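Precorrin-6y methylase (Rhodobacter capsulatus, PDB 3NJR) is the C-terminal domain of a cobalamin-pathway methyltransferase, binds S-adenosyl-L-homocysteine, and probably carries out methylation and decarboxylation of a precorrin intermediate. Local coordinates at residues P53-G64 / W73-E84; L117-I128 / W143-N153. All coordinates share one frame; numbering follows the deposited sequence.

Contact 1: residues P53-G64 / W73-E84; sequences PRRGELLWDIGG and WCLAGGRAITIE. With SAH (S-adenosyl-L-homocysteine), chain C.
The indole of Trp73 lies between Pro53 and Leu59, with Pro53 CB 3.9 Å from the centroid of its six-membered ring and Leu59 CB 3.5 Å from that of the five-membered ring, CH-pi contacts on opposite faces. Its CG is anti to the backbone N (chi1 164°), which carries the ring from the helix end to the start of the sheet. There Trp73 NE1 donates to Arg79 O at 2.9 Å, from above the carbonyl plane; Leu59 N shares that acceptor. Arg79 bends at chi3 so that its NE hydrogen-bonds Gly56 O (3.0 Å, N-H...O 147°).

A parallel-strand ladder of backbone hydrogen bonds runs from Arg79 N-Glu57 O to Ile83 N-Asp61 O, the latter nearly straight (177°). Ile83 O then receives both Gly63 N and Gly64 N, holding the backbone beside SAH where the chain leaves strand 58-62. Glu84 grips the ribose of SAH: OE1 accepts from O3' and OE2 from O2', each at 2.7 Å, as the acidic residue ending the second strand commonly does in Rossmann-like methyltransferases.

Ser70 of helix 68-75 bonds Asp61 and Thr82. Helix 41-51 packs on Trp73 and Leu59, while strands 106-110 and 125-128 flank this beta-alpha-beta unit.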
loop_
_atom_site.group_PDB
_atom_site.type_symbol
_atom_site.label_atom_id
_atom_site.label_comp_id
_atom_site.label_asym_id
_atom_site.label_seq_id
_atom_site.Cartn_x
_atom_site.Cartn_y
_atom_site.Cartn_z
ATOM N N PRO A 53 -10.974 -25.866 -0.339
ATOM C CA PRO A 53 -11.109 -27.335 -0.181
ATOM C C PRO A 53 -12.571 -27.808 -0.064
ATOM O O PRO A 53 -13.368 -27.182 0.655
ATOM C CB PRO A 53 -10.394 -27.621 1.140
ATOM C CG PRO A 53 -9.604 -26.419 1.465
ATOM C CD PRO A 53 -10.064 -25.267 0.663
ATOM N N ARG A 54 -12.935 -28.868 -0.790
ATOM C CA ARG A 54 -14.170 -29.606 -0.513
ATOM C C ARG A 54 -13.661 -30.936 -0.004
ATOM O O ARG A 54 -12.546 -31.322 -0.302
ATOM C CB ARG A 54 -15.025 -29.829 -1.765
ATOM C CG ARG A 54 -15.908 -28.675 -2.201
ATOM C CD ARG A 54 -15.124 -27.591 -2.926
ATOM N NE ARG A 54 -16.033 -26.655 -3.595
ATOM C CZ ARG A 54 -15.680 -25.453 -4.065
ATOM N NH1 ARG A 54 -14.427 -25.025 -3.946
ATOM N NH2 ARG A 54 -16.585 -24.677 -4.667
ATOM N N ARG A 55 -14.496 -31.639 0.748
ATOM C CA ARG A 55 -14.143 -32.918 1.377
ATOM C C ARG A 55 -13.484 -33.873 0.368
ATOM O O ARG A 55 -14.022 -34.102 -0.714
ATOM C CB ARG A 55 -15.421 -33.539 1.987
ATOM C CG ARG A 55 -15.294 -34.023 3.450
ATOM C CD ARG A 55 -16.464 -33.500 4.315
ATOM N NE ARG A 55 -16.185 -33.394 5.759
ATOM C CZ ARG A 55 -14.984 -33.251 6.337
ATOM N NH1 ARG A 55 -13.864 -33.172 5.627
ATOM N NH2 ARG A 55 -14.901 -33.176 7.658
ATOM N N GLY A 56 -12.306 -34.389 0.721
ATOM C CA GLY A 56 -11.649 -35.437 -0.062
ATOM C C GLY A 56 -10.905 -35.025 -1.332
ATOM O O GLY A 56 -10.201 -35.862 -1.943
ATOM N N GLU A 57 -11.038 -33.759 -1.742
ATOM C CA GLU A 57 -10.332 -33.257 -2.910
ATOM C C GLU A 57 -8.825 -33.389 -2.733
ATOM O O GLU A 57 -8.320 -33.365 -1.606
ATOM C CB GLU A 57 -10.685 -31.801 -3.157
ATOM C CG GLU A 57 -12.022 -31.560 -3.811
ATOM C CD GLU A 57 -12.156 -30.129 -4.287
ATOM O OE1 GLU A 57 -11.457 -29.244 -3.755
ATOM O OE2 GLU A 57 -12.956 -29.873 -5.206
ATOM N N LEU A 58 -8.113 -33.528 -3.848
ATOM C CA LEU A 58 -6.652 -33.709 -3.824
ATOM C C LEU A 58 -5.936 -32.414 -4.171
ATOM O O LEU A 58 -6.353 -31.714 -5.101
ATOM C CB LEU A 58 -6.217 -34.847 -4.762
ATOM C CG LEU A 58 -4.730 -35.166 -4.992
ATOM C CD1 LEU A 58 -3.988 -35.649 -3.755
ATOM C CD2 LEU A 58 -4.574 -36.194 -6.078
ATOM N N LEU A 59 -4.863 -32.115 -3.429
ATOM C CA LEU A 59 -3.993 -30.963 -3.698
ATOM C C LEU A 59 -2.549 -31.336 -4.122
ATOM O O LEU A 59 -1.866 -32.139 -3.461
ATOM C CB LEU A 59 -3.942 -30.014 -2.481
ATOM C CG LEU A 59 -3.032 -28.767 -2.568
ATOM C CD1 LEU A 59 -3.622 -27.648 -3.418
ATOM C CD2 LEU A 59 -2.620 -28.240 -1.213
ATOM N N TRP A 60 -2.078 -30.739 -5.209
ATOM C CA TRP A 60 -0.647 -30.709 -5.478
ATOM C C TRP A 60 -0.136 -29.436 -4.848
ATOM O O TRP A 60 -0.582 -28.358 -5.208
ATOM C CB TRP A 60 -0.370 -30.694 -7.000
ATOM C CG TRP A 60 -0.458 -32.040 -7.654
ATOM C CD1 TRP A 60 -0.843 -33.212 -7.070
ATOM C CD2 TRP A 60 -0.179 -32.349 -9.021
ATOM N NE1 TRP A 60 -0.804 -34.227 -7.975
ATOM C CE2 TRP A 60 -0.408 -33.728 -9.190
ATOM C CE3 TRP A 60 0.233 -31.591 -10.131
ATOM C CZ2 TRP A 60 -0.226 -34.378 -10.431
ATOM C CZ3 TRP A 60 0.406 -32.233 -11.353
ATOM C CH2 TRP A 60 0.181 -33.609 -11.492
ATOM N N ASP A 61 0.782 -29.553 -3.900
ATOM C CA ASP A 61 1.402 -28.379 -3.279
ATOM C C ASP A 61 2.843 -28.310 -3.755
ATOM O O ASP A 61 3.709 -29.019 -3.242
ATOM C CB ASP A 61 1.309 -28.467 -1.737
ATOM C CG ASP A 61 2.083 -27.342 -0.995
ATOM O OD1 ASP A 61 2.748 -26.471 -1.647
ATOM O OD2 ASP A 61 2.036 -27.333 0.274
ATOM N N ILE A 62 3.102 -27.463 -4.742
ATOM C CA ILE A 62 4.457 -27.320 -5.256
ATOM C C ILE A 62 5.232 -26.279 -4.457
ATOM O O ILE A 62 4.769 -25.154 -4.267
ATOM C CB ILE A 62 4.470 -26.995 -6.754
ATOM C CG1 ILE A 62 3.876 -28.167 -7.547
ATOM C CG2 ILE A 62 5.897 -26.692 -7.219
ATOM C CD1 ILE A 62 3.089 -27.756 -8.752
ATOM N N GLY A 63 6.402 -26.666 -3.967
ATOM C CA GLY A 63 7.219 -25.765 -3.165
ATOM C C GLY A 63 6.835 -25.850 -1.706
ATOM O O GLY A 63 6.767 -24.831 -1.003
ATOM N N GLY A 64 6.600 -27.077 -1.253
ATOM C CA GLY A 64 6.083 -27.334 0.082
ATOM C C GLY A 64 6.704 -26.507 1.187
ATOM O O GLY A 64 5.991 -25.956 2.010
ATOM N N TRP A 73 -4.925 -27.506 4.359
ATOM C CA TRP A 73 -5.827 -28.034 3.324
ATOM C C TRP A 73 -6.401 -29.359 3.783
ATOM O O TRP A 73 -7.607 -29.554 3.702
ATOM C CB TRP A 73 -5.114 -28.184 1.984
ATOM C CG TRP A 73 -5.813 -29.052 0.948
ATOM C CD1 TRP A 73 -5.726 -30.409 0.825
ATOM C CD2 TRP A 73 -6.656 -28.609 -0.144
ATOM N NE1 TRP A 73 -6.477 -30.844 -0.248
ATOM C CE2 TRP A 73 -7.051 -29.762 -0.862
ATOM C CE3 TRP A 73 -7.112 -27.353 -0.579
ATOM C CZ2 TRP A 73 -7.873 -29.696 -1.992
ATOM C CZ3 TRP A 73 -7.942 -27.292 -1.694
ATOM C CH2 TRP A 73 -8.308 -28.455 -2.392
ATOM N N CYS A 74 -5.538 -30.251 4.280
ATOM C CA CYS A 74 -5.959 -31.566 4.781
ATOM C C CYS A 74 -6.794 -31.515 6.060
ATOM O O CYS A 74 -7.678 -32.347 6.244
ATOM C CB CYS A 74 -4.747 -32.457 5.003
ATOM S SG CYS A 74 -3.931 -32.937 3.437
ATOM N N LEU A 75 -6.506 -30.542 6.939
ATOM C CA LEU A 75 -7.328 -30.310 8.136
ATOM C C LEU A 75 -8.737 -29.883 7.766
ATOM O O LEU A 75 -9.687 -30.221 8.483
ATOM C CB LEU A 75 -6.693 -29.321 9.117
ATOM C CG LEU A 75 -5.519 -29.896 9.923
ATOM C CD1 LEU A 75 -4.575 -28.792 10.457
ATOM C CD2 LEU A 75 -5.978 -30.831 11.052
ATOM N N ALA A 76 -8.892 -29.182 6.638
ATOM C CA ALA A 76 -10.243 -28.855 6.152
ATOM C C ALA A 76 -10.975 -30.056 5.501
ATOM O O ALA A 76 -12.114 -29.925 5.045
ATOM C CB ALA A 76 -10.201 -27.652 5.211
ATOM N N GLY A 77 -10.313 -31.213 5.444
ATOM C CA GLY A 77 -10.880 -32.401 4.816
ATOM C C GLY A 77 -10.239 -32.915 3.528
ATOM O O GLY A 77 -10.538 -34.028 3.100
ATOM N N GLY A 78 -9.371 -32.131 2.891
ATOM C CA GLY A 78 -8.688 -32.600 1.694
ATOM C C GLY A 78 -7.637 -33.685 1.916
ATOM O O GLY A 78 -7.387 -34.115 3.052
ATOM N N ARG A 79 -7.062 -34.149 0.800
ATOM C CA ARG A 79 -5.823 -34.949 0.758
ATOM C C ARG A 79 -4.790 -34.143 -0.050
ATOM O O ARG A 79 -5.171 -33.316 -0.877
ATOM C CB ARG A 79 -6.054 -36.304 0.082
ATOM C CG ARG A 79 -7.215 -37.127 0.625
ATOM C CD ARG A 79 -7.452 -38.355 -0.252
ATOM N NE ARG A 79 -8.157 -37.992 -1.487
ATOM C CZ ARG A 79 -7.723 -38.244 -2.730
ATOM N NH1 ARG A 79 -6.578 -38.892 -2.937
ATOM N NH2 ARG A 79 -8.449 -37.860 -3.780
ATOM N N ALA A 80 -3.497 -34.369 0.191
ATOM C CA ALA A 80 -2.457 -33.593 -0.486
ATOM C C ALA A 80 -1.193 -34.379 -0.753
ATOM O O ALA A 80 -0.815 -35.246 0.051
ATOM C CB ALA A 80 -2.117 -32.364 0.304
ATOM N N ILE A 81 -0.539 -34.071 -1.875
ATOM C CA ILE A 81 0.844 -34.486 -2.127
ATOM C C ILE A 81 1.707 -33.222 -2.118
ATOM O O ILE A 81 1.407 -32.260 -2.824
ATOM C CB ILE A 81 0.997 -35.213 -3.489
ATOM C CG1 ILE A 81 0.228 -36.531 -3.479
ATOM C CG2 ILE A 81 2.464 -35.466 -3.805
ATOM C CD1 ILE A 81 -0.135 -37.026 -4.834
ATOM N N THR A 82 2.778 -33.236 -1.335
ATOM C CA THR A 82 3.592 -32.046 -1.070
ATOM C C THR A 82 4.991 -32.238 -1.626
ATOM O O THR A 82 5.701 -33.110 -1.175
ATOM C CB THR A 82 3.664 -31.778 0.455
ATOM O OG1 THR A 82 2.328 -31.744 0.980
ATOM C CG2 THR A 82 4.370 -30.462 0.771
ATOM N N ILE A 83 5.376 -31.398 -2.578
ATOM C CA ILE A 83 6.618 -31.547 -3.339
ATOM C C ILE A 83 7.675 -30.547 -2.887
ATOM O O ILE A 83 7.495 -29.348 -3.070
ATOM C CB ILE A 83 6.355 -31.244 -4.838
ATOM C CG1 ILE A 83 4.904 -31.582 -5.250
ATOM C CG2 ILE A 83 7.452 -31.840 -5.754
ATOM C CD1 ILE A 83 4.579 -33.046 -5.326
ATOM N N GLU A 84 8.778 -31.032 -2.316
ATOM C CA GLU A 84 9.885 -30.175 -1.847
ATOM C C GLU A 84 11.269 -30.835 -2.122
ATOM O O GLU A 84 11.459 -32.027 -1.807
ATOM C CB GLU A 84 9.688 -29.865 -0.354
ATOM C CG GLU A 84 10.871 -29.248 0.407
ATOM C CD GLU A 84 11.338 -27.900 -0.157
ATOM O OE1 GLU A 84 10.542 -26.931 -0.195
ATOM O OE2 GLU A 84 12.520 -27.814 -0.556
HETATM N N SAH C . 4.271 -22.778 1.130
HETATM C CA SAH C . 5.481 -22.902 2.001
HETATM C CB SAH C . 6.353 -21.654 1.851
HETATM C CG SAH C . 7.756 -21.977 1.324
HETATM S SD SAH C . 7.945 -21.392 -0.336
HETATM C C SAH C . 5.074 -23.142 3.436
HETATM O O SAH C . 5.818 -23.692 4.248
HETATM O OXT SAH C . 3.975 -22.806 3.857
HETATM C "C5'" SAH C . 9.630 -21.774 -0.753
HETATM C "C4'" SAH C . 9.923 -23.277 -0.888
HETATM O "O4'" SAH C . 9.714 -23.787 -2.219
HETATM C "C3'" SAH C . 11.380 -23.568 -0.543
HETATM O "O3'" SAH C . 11.429 -24.458 0.567
HETATM C "C2'" SAH C . 11.978 -24.242 -1.765
HETATM O "O2'" SAH C . 12.863 -25.326 -1.442
HETATM C "C1'" SAH C . 10.757 -24.725 -2.536
HETATM N N9 SAH C . 11.069 -24.884 -3.990
HETATM C C8 SAH C . 11.885 -24.091 -4.718
HETATM N N7 SAH C . 11.978 -24.517 -6.000
HETATM C C5 SAH C . 11.209 -25.616 -6.114
HETATM C C6 SAH C . 10.847 -26.561 -7.201
HETATM N N6 SAH C . 11.362 -26.380 -8.435
HETATM N N1 SAH C . 10.002 -27.593 -6.925
HETATM C C2 SAH C . 9.496 -27.766 -5.688
HETATM N N3 SAH C . 9.784 -26.941 -4.659
HETATM C C4 SAH C . 10.613 -25.863 -4.793
#

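Contact 2: residues L117-I128 / W143-N153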
loop_
_atom_site.group_PDB
_atom_site.type_symbol
_atom_site.label_atom_id
_atom_site.label_comp_id
_atom_site.label_asym_id
_atom_site.label_seq_id
_atom_site.Cartn_x
_atom_site.Cartn_y
_atom_site.Cartn_z
ATOM N N LEU A 117 6.167 -34.488 -10.401
ATOM C CA LEU A 117 4.735 -34.490 -10.664
ATOM C C LEU A 117 4.327 -35.595 -11.604
ATOM O O LEU A 117 3.156 -35.944 -11.663
ATOM C CB LEU A 117 4.339 -33.175 -11.327
ATOM C CG LEU A 117 4.010 -31.949 -10.491
ATOM C CD1 LEU A 117 4.804 -31.928 -9.199
ATOM C CD2 LEU A 117 4.222 -30.687 -11.304
ATOM N N ALA A 118 5.292 -36.122 -12.353
ATOM C CA ALA A 118 5.007 -36.972 -13.529
ATOM C C ALA A 118 4.255 -38.258 -13.250
ATOM O O ALA A 118 3.406 -38.650 -14.055
ATOM C CB ALA A 118 6.295 -37.275 -14.311
ATOM N N ASP A 119 4.565 -38.930 -12.145
ATOM C CA ASP A 119 3.815 -40.155 -11.810
ATOM C C ASP A 119 2.708 -39.966 -10.759
ATOM O O ASP A 119 2.157 -40.947 -10.245
ATOM C CB ASP A 119 4.754 -41.310 -11.405
ATOM C CG ASP A 119 5.629 -40.973 -10.188
ATOM O OD1 ASP A 119 5.590 -39.801 -9.709
ATOM O OD2 ASP A 119 6.374 -41.887 -9.725
ATOM N N LEU A 120 2.381 -38.722 -10.431
ATOM C CA LEU A 120 1.386 -38.471 -9.417
ATOM C C LEU A 120 0.006 -38.510 -10.043
ATOM O O LEU A 120 -0.141 -38.198 -11.230
ATOM C CB LEU A 120 1.638 -37.129 -8.746
ATOM C CG LEU A 120 3.010 -36.982 -8.094
ATOM C CD1 LEU A 120 3.147 -35.616 -7.444
ATOM C CD2 LEU A 120 3.250 -38.090 -7.098
ATOM N N PRO A 121 -1.007 -38.914 -9.264
ATOM C CA PRO A 121 -2.383 -38.816 -9.772
ATOM C C PRO A 121 -2.761 -37.349 -9.943
ATOM O O PRO A 121 -2.271 -36.511 -9.183
ATOM C CB PRO A 121 -3.227 -39.448 -8.651
ATOM C CG PRO A 121 -2.356 -39.369 -7.411
ATOM C CD PRO A 121 -0.938 -39.485 -7.904
ATOM N N LEU A 122 -3.614 -37.043 -10.919
ATOM C CA LEU A 122 -4.027 -35.661 -11.173
ATOM C C LEU A 122 -4.885 -35.055 -10.034
ATOM O O LEU A 122 -5.794 -35.702 -9.508
ATOM C CB LEU A 122 -4.736 -35.542 -12.528
ATOM C CG LEU A 122 -3.903 -35.797 -13.802
ATOM C CD1 LEU A 122 -4.758 -35.696 -15.069
ATOM C CD2 LEU A 122 -2.667 -34.888 -13.903
ATOM N N PRO A 123 -4.600 -33.798 -9.654
ATOM C CA PRO A 123 -5.243 -33.246 -8.470
ATOM C C PRO A 123 -6.551 -32.581 -8.837
ATOM O O PRO A 123 -6.811 -32.400 -10.027
ATOM C CB PRO A 123 -4.256 -32.178 -8.041
ATOM C CG PRO A 123 -3.732 -31.655 -9.374
ATOM C CD PRO A 123 -3.573 -32.885 -10.197
ATOM N N GLU A 124 -7.351 -32.235 -7.819
ATOM C CA GLU A 124 -8.530 -31.397 -7.983
ATOM C C GLU A 124 -8.139 -29.901 -7.873
ATOM O O GLU A 124 -8.803 -29.035 -8.456
ATOM C CB GLU A 124 -9.592 -31.762 -6.947
ATOM C CG GLU A 124 -10.527 -32.939 -7.320
ATOM C CD GLU A 124 -9.925 -34.328 -7.076
ATOM O OE1 GLU A 124 -9.249 -34.549 -6.041
ATOM O OE2 GLU A 124 -10.134 -35.229 -7.930
ATOM N N ALA A 125 -7.052 -29.625 -7.134
ATOM C CA ALA A 125 -6.442 -28.286 -6.981
ATOM C C ALA A 125 -4.891 -28.314 -6.960
ATOM O O ALA A 125 -4.295 -29.306 -6.514
ATOM C CB ALA A 125 -6.968 -27.621 -5.713
ATOM N N VAL A 126 -4.247 -27.232 -7.424
ATOM C CA VAL A 126 -2.768 -27.084 -7.341
ATOM C C VAL A 126 -2.371 -25.756 -6.706
ATOM O O VAL A 126 -2.974 -24.715 -6.990
ATOM C CB VAL A 126 -2.084 -27.047 -8.710
ATOM C CG1 VAL A 126 -0.565 -27.218 -8.561
ATOM C CG2 VAL A 126 -2.665 -28.043 -9.677
ATOM N N PHE A 127 -1.334 -25.780 -5.876
ATOM C CA PHE A 127 -0.813 -24.567 -5.271
ATOM C C PHE A 127 0.643 -24.467 -5.594
ATOM O O PHE A 127 1.408 -25.394 -5.349
ATOM C CB PHE A 127 -1.009 -24.542 -3.743
ATOM C CG PHE A 127 -0.254 -23.425 -3.049
ATOM C CD1 PHE A 127 -0.661 -22.100 -3.179
ATOM C CD2 PHE A 127 0.888 -23.700 -2.288
ATOM C CE1 PHE A 127 0.047 -21.058 -2.556
ATOM C CE2 PHE A 127 1.615 -22.654 -1.660
ATOM C CZ PHE A 127 1.176 -21.330 -1.787
ATOM N N ILE A 128 1.029 -23.324 -6.141
ATOM C CA ILE A 128 2.442 -23.036 -6.384
ATOM C C ILE A 128 2.893 -21.907 -5.473
ATOM O O ILE A 128 2.537 -20.736 -5.686
ATOM C CB ILE A 128 2.731 -22.641 -7.849
ATOM C CG1 ILE A 128 2.229 -23.716 -8.823
ATOM C CG2 ILE A 128 4.215 -22.422 -8.042
ATOM C CD1 ILE A 128 0.851 -23.463 -9.415
ATOM N N TRP A 143 -1.100 -31.007 -18.712
ATOM C CA TRP A 143 -1.414 -32.195 -17.900
ATOM C C TRP A 143 -2.759 -32.197 -17.194
ATOM O O TRP A 143 -3.368 -33.250 -17.026
ATOM C CB TRP A 143 -0.326 -32.421 -16.859
ATOM C CG TRP A 143 1.012 -32.634 -17.458
ATOM C CD1 TRP A 143 1.302 -32.831 -18.787
ATOM C CD2 TRP A 143 2.259 -32.696 -16.763
ATOM N NE1 TRP A 143 2.650 -32.989 -18.954
ATOM C CE2 TRP A 143 3.264 -32.924 -17.731
ATOM C CE3 TRP A 143 2.629 -32.578 -15.420
ATOM C CZ2 TRP A 143 4.617 -33.049 -17.394
ATOM C CZ3 TRP A 143 3.980 -32.712 -15.083
ATOM C CH2 TRP A 143 4.954 -32.936 -16.070
ATOM N N LEU A 144 -3.215 -31.014 -16.799
ATOM C CA LEU A 144 -4.302 -30.856 -15.845
ATOM C C LEU A 144 -5.668 -31.032 -16.456
ATOM O O LEU A 144 -5.950 -30.530 -17.535
ATOM C CB LEU A 144 -4.210 -29.489 -15.157
ATOM C CG LEU A 144 -3.694 -29.315 -13.715
ATOM C CD1 LEU A 144 -2.748 -30.395 -13.175
ATOM C CD2 LEU A 144 -3.070 -27.932 -13.547
ATOM N N ALA A 145 -6.513 -31.768 -15.748
ATOM C CA ALA A 145 -7.926 -31.865 -16.070
ATOM C C ALA A 145 -8.540 -30.454 -16.127
ATOM O O ALA A 145 -8.310 -29.629 -15.233
ATOM C CB ALA A 145 -8.640 -32.732 -15.019
ATOM N N PRO A 146 -9.318 -30.165 -17.181
ATOM C CA PRO A 146 -9.953 -28.839 -17.253
ATOM C C PRO A 146 -10.848 -28.616 -16.028
ATOM O O PRO A 146 -11.567 -29.545 -15.612
ATOM C CB PRO A 146 -10.800 -28.933 -18.530
ATOM C CG PRO A 146 -11.129 -30.416 -18.653
ATOM C CD PRO A 146 -9.856 -31.100 -18.193
ATOM N N GLY A 147 -10.776 -27.427 -15.433
ATOM C CA GLY A 147 -11.526 -27.138 -14.195
ATOM C C GLY A 147 -10.772 -27.349 -12.884
ATOM O O GLY A 147 -11.322 -27.130 -11.792
ATOM N N THR A 148 -9.515 -27.789 -12.997
ATOM C CA THR A 148 -8.632 -27.965 -11.856
ATOM C C THR A 148 -8.324 -26.546 -11.434
ATOM O O THR A 148 -8.048 -25.711 -12.289
ATOM C CB THR A 148 -7.315 -28.710 -12.259
ATOM O OG1 THR A 148 -7.623 -30.017 -12.784
ATOM C CG2 THR A 148 -6.346 -28.851 -11.075
ATOM N N ARG A 149 -8.382 -26.263 -10.133
ATOM C CA ARG A 149 -8.149 -24.914 -9.646
ATOM C C ARG A 149 -6.666 -24.696 -9.417
ATOM O O ARG A 149 -5.987 -25.585 -8.925
ATOM C CB ARG A 149 -8.981 -24.642 -8.382
ATOM C CG ARG A 149 -10.423 -25.203 -8.484
ATOM C CD ARG A 149 -11.339 -24.861 -7.303
ATOM N NE ARG A 149 -10.870 -25.396 -6.027
ATOM C CZ ARG A 149 -11.179 -26.598 -5.528
ATOM N NH1 ARG A 149 -10.686 -26.964 -4.350
ATOM N NH2 ARG A 149 -11.958 -27.443 -6.192
ATOM N N ILE A 150 -6.167 -23.516 -9.804
ATOM C CA ILE A 150 -4.766 -23.109 -9.581
ATOM C C ILE A 150 -4.666 -21.881 -8.688
ATOM O O ILE A 150 -5.437 -20.933 -8.845
ATOM C CB ILE A 150 -4.012 -22.744 -10.883
ATOM C CG1 ILE A 150 -4.552 -23.512 -12.102
ATOM C CG2 ILE A 150 -2.490 -22.916 -10.693
ATOM C CD1 ILE A 150 -4.004 -24.913 -12.310
ATOM N N VAL A 151 -3.700 -21.900 -7.763
ATOM C CA VAL A 151 -3.449 -20.763 -6.888
ATOM C C VAL A 151 -1.950 -20.569 -6.703
ATOM O O VAL A 151 -1.241 -21.482 -6.320
ATOM C CB VAL A 151 -4.206 -20.892 -5.516
ATOM C CG1 VAL A 151 -3.883 -19.728 -4.571
ATOM C CG2 VAL A 151 -5.718 -20.985 -5.738
ATOM N N ALA A 152 -1.476 -19.360 -6.991
ATOM C CA ALA A 152 -0.050 -19.050 -6.892
ATOM C C ALA A 152 0.190 -17.730 -6.183
ATOM O O ALA A 152 -0.543 -16.784 -6.400
ATOM C CB ALA A 152 0.556 -19.009 -8.266
ATOM N N ASN A 153 1.214 -17.685 -5.330
ATOM C CA ASN A 153 1.715 -16.440 -4.719
ATOM C C ASN A 153 3.047 -16.009 -5.365
ATOM O O ASN A 153 3.909 -16.824 -5.618
ATOM C CB ASN A 153 1.890 -16.597 -3.207
ATOM C CG ASN A 153 0.612 -17.074 -2.501
ATOM O OD1 ASN A 153 -0.505 -16.735 -2.895
ATOM N ND2 ASN A 153 0.784 -17.861 -1.446
HETATM O O HOH W 1 -11.627 -28.574 -9.565
#
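Phe127 turns the edge of its ring to Asn153, whose ND2 lies near the ring plane, 3.5 Å from CE1, with amide and ring planes 67° apart. With chi1 at 169° the ring swings away from its own backbone N and reaches toward Asn153. The Arg149 guanidinium carries Glu124 O and Ala125 CB over one face, the methyl 4.0 Å from NH1, while that nitrogen is held by a salt bridge to Glu57 and a hydrogen bond to Leu51 O. At the edge of the Trp143 indole sits Leu117 CB, 3.8 Å from CZ3.

Strands 125-128 and 149-153 pair in parallel, their segment axes 12° apart. Val126 N to Arg149 O is the shortest of the backbone bonds at 2.8 Å, and the ladder ends in a weak bond from Asn153 N to Ile128 O. On the face bearing Val126 and Ile128, Val126 CG2 meets Leu144 CD2 at 3.9 Å, and Ile128 CD1 packs on Ile150 CG2 at 3.6 Å. Just before strand 149-153 a type II turn, Ala145 to Thr148, is secured by Thr148 N and OG1, both donating to Ala145 O. A water bridges Glu124 O and Gly147 O, joining the turn to the opposite segment.

Phe127 also touches the bound SAH. Helix 134-143 covers Ile128 and Ala152, completing a beta-alpha-beta crossover, whereas helix 41-51 packs on Phe127 and Val151 across the sheet; strand 58-62 borders strand 125-128.

How the contacts relate
From the N terminus, contact 1 comes first: residues 53-64 and 73-84 close the crossover through helix 68-75. Contact 2 opens only afterwards, closing a second crossover through helix 134-143, so the two lie in series, neither nested nor crossed. Space brings them together, with centres about 10 Å apart, because strands 58-62 and 125-128 are neighbours at the middle of the sheet. Besides their backbone ladder, side-chain links cross the seam, among them the Glu57-Arg149 salt bridge and Leu58 N to Glu124 OE1 (2.7 Å, a probable hydrogen bond). The contacts join four adjacent parallel strands; contact 1 supplies Gly63, Gly64, Ile83 and Glu84 to the SAH pocket, contact 2 Phe127.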